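Local coordinates for FACT-Spt16 (Cicer arietinum, PDB 5CE6), which probably acts as a histone chaperone that binds H3-H4, as part of the FACT complex in transcription, at residues D131-I140 and L169-L177. Numbering follows the deposited sequence.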
ATOM      1  N   ASP A 131       2.541 -32.991  -2.799  1.00 35.83           N
ATOM      2  CA  ASP A 131       2.025 -31.852  -3.551  1.00 34.70           C
ATOM      3  C   ASP A 131       0.715 -31.334  -2.970  1.00 30.31           C
ATOM      4  O   ASP A 131       0.227 -30.275  -3.365  1.00 30.60           O
ATOM      5  CB  ASP A 131       1.871 -32.185  -5.044  1.00 39.38           C
ATOM      6  CG  ASP A 131       0.889 -33.315  -5.308  1.00 44.22           C
ATOM      7  OD1 ASP A 131       0.193 -33.766  -4.371  1.00 39.16           O
ATOM      8  OD2 ASP A 131       0.813 -33.753  -6.475  1.00 51.68           O
ATOM      9  N   GLY A 132       0.144 -32.092  -2.037  1.00 34.65           N
ATOM     10  CA  GLY A 132      -1.060 -31.667  -1.338  1.00 38.94           C
ATOM     11  C   GLY A 132      -2.354 -31.935  -2.090  1.00 36.34           C
ATOM     12  O   GLY A 132      -3.418 -31.475  -1.680  1.00 31.11           O
ATOM     13  N   ALA A 133      -2.264 -32.692  -3.182  1.00 31.38           N
ATOM     14  CA  ALA A 133      -3.408 -32.919  -4.068  1.00 29.74           C
ATOM     15  C   ALA A 133      -4.616 -33.560  -3.385  1.00 30.42           C
ATOM     16  O   ALA A 133      -5.748 -33.138  -3.597  1.00 30.18           O
ATOM     17  CB  ALA A 133      -2.988 -33.750  -5.274  1.00 33.25           C
ATOM     18  N   SER A 134      -4.387 -34.607  -2.597  1.00 31.40           N
ATOM     19  CA  SER A 134      -5.494 -35.258  -1.899  1.00 32.16           C
ATOM     20  C   SER A 134      -6.197 -34.334  -0.908  1.00 30.89           C
ATOM     21  O   SER A 134      -7.419 -34.377  -0.773  1.00 31.17           O
ATOM     22  CB  SER A 134      -5.026 -36.535  -1.198  1.00 35.21           C
ATOM     23  OG  SER A 134      -4.792 -37.564  -2.138  1.00 41.25           O
ATOM     24  N   SER A 135      -5.431 -33.501  -0.215  1.00 29.62           N
ATOM     25  CA  SER A 135      -6.019 -32.546   0.720  1.00 28.43           C
ATOM     26  C   SER A 135      -6.843 -31.481   0.004  1.00 27.53           C
ATOM     27  O   SER A 135      -7.866 -31.041   0.515  1.00 27.58           O
ATOM     28  CB  SER A 135      -4.946 -31.896   1.591  1.00 32.50           C
ATOM     29  OG  SER A 135      -4.383 -32.843   2.481  1.00 37.07           O
ATOM     30  N   MET A 136      -6.401 -31.068  -1.180  1.00 27.24           N
ATOM     31  CA  MET A 136      -7.175 -30.110  -1.959  1.00 26.57           C
ATOM     32  C   MET A 136      -8.514 -30.721  -2.365  1.00 29.88           C
ATOM     33  O   MET A 136      -9.547 -30.052  -2.306  1.00 29.38           O
ATOM     34  CB  MET A 136      -6.398 -29.650  -3.191  1.00 26.26           C
ATOM     35  CG  MET A 136      -5.047 -29.032  -2.882  1.00 30.38           C
ATOM     36  SD  MET A 136      -4.216 -28.437  -4.382  1.00 26.17           S
ATOM     37  CE  MET A 136      -2.641 -27.917  -3.713  1.00 24.02           C
ATOM     38  N   ASP A 137      -8.496 -31.993  -2.766  1.00 30.35           N
ATOM     39  CA  ASP A 137      -9.726 -32.692  -3.128  1.00 30.59           C
ATOM     40  C   ASP A 137     -10.686 -32.778  -1.939  1.00 34.99           C
ATOM     41  O   ASP A 137     -11.895 -32.621  -2.095  1.00 31.01           O
ATOM     42  CB  ASP A 137      -9.426 -34.103  -3.652  1.00 32.33           C
ATOM     43  CG  ASP A 137      -8.712 -34.096  -4.993  1.00 32.64           C
ATOM     44  OD1 ASP A 137      -8.765 -33.068  -5.695  1.00 31.74           O
ATOM     45  OD2 ASP A 137      -8.103 -35.132  -5.345  1.00 33.87           O
ATOM     46  N   ALA A 138     -10.142 -33.034  -0.755  1.00 30.39           N
ATOM     47  CA  ALA A 138     -10.959 -33.118   0.456  1.00 33.76           C
ATOM     48  C   ALA A 138     -11.602 -31.767   0.766  1.00 32.86           C
ATOM     49  O   ALA A 138     -12.788 -31.689   1.091  1.00 32.23           O
ATOM     50  CB  ALA A 138     -10.124 -33.586   1.626  1.00 37.59           C
ATOM     51  N   ILE A 139     -10.807 -30.708   0.674  1.00 27.74           N
ATOM     52  CA  ILE A 139     -11.313 -29.356   0.890  1.00 26.48           C
ATOM     53  C   ILE A 139     -12.424 -29.028  -0.112  1.00 32.17           C
ATOM     54  O   ILE A 139     -13.467 -28.476   0.253  1.00 30.92           O
ATOM     55  CB  ILE A 139     -10.183 -28.301   0.797  1.00 27.52           C
ATOM     56  CG1 ILE A 139      -9.158 -28.509   1.913  1.00 25.39           C
ATOM     57  CG2 ILE A 139     -10.753 -26.907   0.867  1.00 28.59           C
ATOM     58  CD1 ILE A 139      -8.044 -27.479   1.928  1.00 24.36           C
ATOM     59  N   ILE A 140     -12.199 -29.384  -1.373  1.00 28.80           N
ATOM     60  CA  ILE A 140     -13.182 -29.152  -2.426  1.00 28.97           C
ATOM     61  C   ILE A 140     -14.481 -29.933  -2.178  1.00 31.14           C
ATOM     62  O   ILE A 140     -15.578 -29.414  -2.407  1.00 35.29           O
ATOM     63  CB  ILE A 140     -12.570 -29.425  -3.826  1.00 34.68           C
ATOM     64  CG1 ILE A 140     -11.623 -28.280  -4.212  1.00 32.47           C
ATOM     65  CG2 ILE A 140     -13.656 -29.591  -4.878  1.00 34.41           C
ATOM     66  CD1 ILE A 140     -10.455 -28.698  -5.101  1.00 40.76           C
ATOM     67  N   LEU A 169       2.216 -25.455  -5.357  1.00 31.01           N
ATOM     68  CA  LEU A 169       1.000 -25.584  -4.546  1.00 25.72           C
ATOM     69  C   LEU A 169      -0.136 -24.737  -5.115  1.00 21.55           C
ATOM     70  O   LEU A 169      -1.230 -25.246  -5.383  1.00 24.67           O
ATOM     71  CB  LEU A 169       1.259 -25.171  -3.092  1.00 25.00           C
ATOM     72  CG  LEU A 169       0.133 -25.528  -2.116  1.00 25.10           C
ATOM     73  CD1 LEU A 169       0.205 -27.000  -1.767  1.00 22.55           C
ATOM     74  CD2 LEU A 169       0.174 -24.670  -0.857  1.00 23.30           C
ATOM     75  N   LEU A 170       0.134 -23.449  -5.314  1.00 20.73           N
ATOM     76  CA  LEU A 170      -0.890 -22.523  -5.796  1.00 24.13           C
ATOM     77  C   LEU A 170      -1.305 -22.860  -7.230  1.00 23.66           C
ATOM     78  O   LEU A 170      -2.474 -22.721  -7.594  1.00 27.01           O
ATOM     79  CB  LEU A 170      -0.414 -21.072  -5.712  1.00 26.84           C
ATOM     80  CG  LEU A 170      -0.098 -20.442  -4.348  1.00 33.98           C
ATOM     81  CD1 LEU A 170      -0.557 -18.996  -4.298  1.00 27.65           C
ATOM     82  CD2 LEU A 170      -0.658 -21.231  -3.175  1.00 23.11           C
ATOM     83  N   ASP A 171      -0.341 -23.297  -8.037  1.00 25.45           N
ATOM     84  CA  ASP A 171      -0.619 -23.721  -9.407  1.00 30.21           C
ATOM     85  C   ASP A 171      -1.632 -24.857  -9.427  1.00 28.25           C
ATOM     86  O   ASP A 171      -2.621 -24.819 -10.166  1.00 30.16           O
ATOM     87  CB  ASP A 171       0.666 -24.182 -10.104  1.00 37.49           C
ATOM     88  CG  ASP A 171       1.477 -23.034 -10.666  1.00 41.57           C
ATOM     89  OD1 ASP A 171       0.907 -21.940 -10.866  1.00 40.64           O
ATOM     90  OD2 ASP A 171       2.685 -23.233 -10.921  1.00 45.09           O
ATOM     91  N   LEU A 172      -1.380 -25.869  -8.604  1.00 24.42           N
ATOM     92  CA  LEU A 172      -2.255 -27.025  -8.541  1.00 28.30           C
ATOM     93  C   LEU A 172      -3.637 -26.631  -8.025  1.00 28.64           C
ATOM     94  O   LEU A 172      -4.663 -27.042  -8.580  1.00 26.92           O
ATOM     95  CB  LEU A 172      -1.634 -28.117  -7.662  1.00 29.24           C
ATOM     96  CG  LEU A 172      -2.456 -29.394  -7.469  1.00 27.04           C
ATOM     97  CD1 LEU A 172      -2.798 -30.012  -8.812  1.00 37.40           C
ATOM     98  CD2 LEU A 172      -1.714 -30.404  -6.595  1.00 27.70           C
ATOM     99  N   TRP A 173      -3.656 -25.826  -6.966  1.00 24.82           N
ATOM    100  CA  TRP A 173      -4.905 -25.400  -6.354  1.00 24.08           C
ATOM    101  C   TRP A 173      -5.766 -24.639  -7.355  1.00 24.07           C
ATOM    102  O   TRP A 173      -6.964 -24.894  -7.477  1.00 24.81           O
ATOM    103  CB  TRP A 173      -4.622 -24.541  -5.115  1.00 22.11           C
ATOM    104  CG  TRP A 173      -5.843 -23.929  -4.483  1.00 20.95           C
ATOM    105  CD1 TRP A 173      -6.120 -22.593  -4.363  1.00 25.24           C
ATOM    106  CD2 TRP A 173      -6.949 -24.619  -3.881  1.00 21.65           C
ATOM    107  NE1 TRP A 173      -7.324 -22.413  -3.732  1.00 26.31           N
ATOM    108  CE2 TRP A 173      -7.853 -23.638  -3.419  1.00 20.89           C
ATOM    109  CE3 TRP A 173      -7.261 -25.970  -3.685  1.00 22.93           C
ATOM    110  CZ2 TRP A 173      -9.051 -23.966  -2.776  1.00 21.38           C
ATOM    111  CZ3 TRP A 173      -8.453 -26.295  -3.046  1.00 23.39           C
ATOM    112  CH2 TRP A 173      -9.331 -25.296  -2.597  1.00 22.62           C
ATOM    113  N   ALA A 174      -5.149 -23.703  -8.067  1.00 29.23           N
ATOM    114  CA  ALA A 174      -5.868 -22.922  -9.064  1.00 27.13           C
ATOM    115  C   ALA A 174      -6.444 -23.830 -10.141  1.00 32.08           C
ATOM    116  O   ALA A 174      -7.570 -23.623 -10.600  1.00 35.55           O
ATOM    117  CB  ALA A 174      -4.957 -21.868  -9.679  1.00 31.61           C
ATOM    118  N   GLU A 175      -5.676 -24.848 -10.530  1.00 33.18           N
ATOM    119  CA  GLU A 175      -6.128 -25.801 -11.541  1.00 30.14           C
ATOM    120  C   GLU A 175      -7.288 -26.643 -11.025  1.00 33.79           C
ATOM    121  O   GLU A 175      -8.228 -26.937 -11.763  1.00 34.40           O
ATOM    122  CB  GLU A 175      -4.975 -26.702 -12.005  1.00 36.37           C
ATOM    123  CG  GLU A 175      -5.354 -27.654 -13.135  1.00 51.46           C
ATOM    124  CD  GLU A 175      -4.185 -27.996 -14.048  1.00 61.51           C
ATOM    125  OE1 GLU A 175      -3.029 -28.009 -13.568  1.00 62.68           O
ATOM    126  OE2 GLU A 175      -4.427 -28.246 -15.250  1.00 63.98           O
ATOM    127  N   LYS A 176      -7.226 -27.019  -9.751  1.00 29.67           N
ATOM    128  CA  LYS A 176      -8.279 -27.825  -9.144  1.00 34.03           C
ATOM    129  C   LYS A 176      -9.577 -27.041  -8.927  1.00 27.16           C
ATOM    130  O   LYS A 176     -10.672 -27.597  -9.051  1.00 29.95           O
ATOM    131  CB  LYS A 176      -7.795 -28.445  -7.828  1.00 32.00           C
ATOM    132  CG  LYS A 176      -6.830 -29.611  -8.029  1.00 32.25           C
ATOM    133  CD  LYS A 176      -6.535 -30.348  -6.728  1.00 32.43           C
ATOM    134  CE  LYS A 176      -5.738 -31.633  -6.970  1.00 29.84           C
ATOM    135  NZ  LYS A 176      -6.528 -32.673  -7.670  1.00 31.60           N
ATOM    136  N   LEU A 177      -9.452 -25.761  -8.592  1.00 29.74           N
ATOM    137  CA  LEU A 177     -10.622 -24.886  -8.504  1.00 33.06           C
ATOM    138  C   LEU A 177     -11.227 -24.708  -9.888  1.00 32.09           C
ATOM    139  O   LEU A 177     -12.436 -24.847 -10.073  1.00 32.47           O
ATOM    140  CB  LEU A 177     -10.251 -23.519  -7.917  1.00 33.36           C
ATOM    141  CG  LEU A 177     -10.436 -23.350  -6.410  1.00 37.38           C
ATOM    142  CD1 LEU A 177     -10.146 -21.926  -5.990  1.00 30.13           C
ATOM    143  CD2 LEU A 177     -11.843 -23.745  -6.001  1.00 42.01           C
TER
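K176 reaches from helix 168-179 to D137 on helix 133-145 and gives the contact its one hydrogen bond between the segments, a salt bridge with NZ 3.0 Å from OD1. The ammonium meets OD1 on the syn side, 22° out of the carboxylate plane, and a bend at the last torsion (chi4 -69°) turns NZ toward it. The lysine chain is itself a knob among A133, M136, D137 and I140, its CD 3.6 Å from M136 CB. With an alanine in place of K176, the D137 carboxylate would probably lose its mate and M136 CB would be less covered. The two helices run in the same general direction, their axes crossing at -37°, side by side on the six-stranded mixed sheet of the N-terminal lobe; W173 packs down on I86 and V88 of strand 85-89. M136 is the reciprocal knob: its extended chain carries SD past the edge of the W173 six-membered ring, a Met-aromatic contact 5.4 Å from the centroid, and sets CE 3.6 Å from L169 CD1. I140 CD1 approaches W173 CZ3 at 3.7 Å. At the start of helix 133-145, D131 OD1 accepts from A133 N at 2.9 Å, closing an Asx turn around the N-cap residue G132, whose O takes the M136 amide.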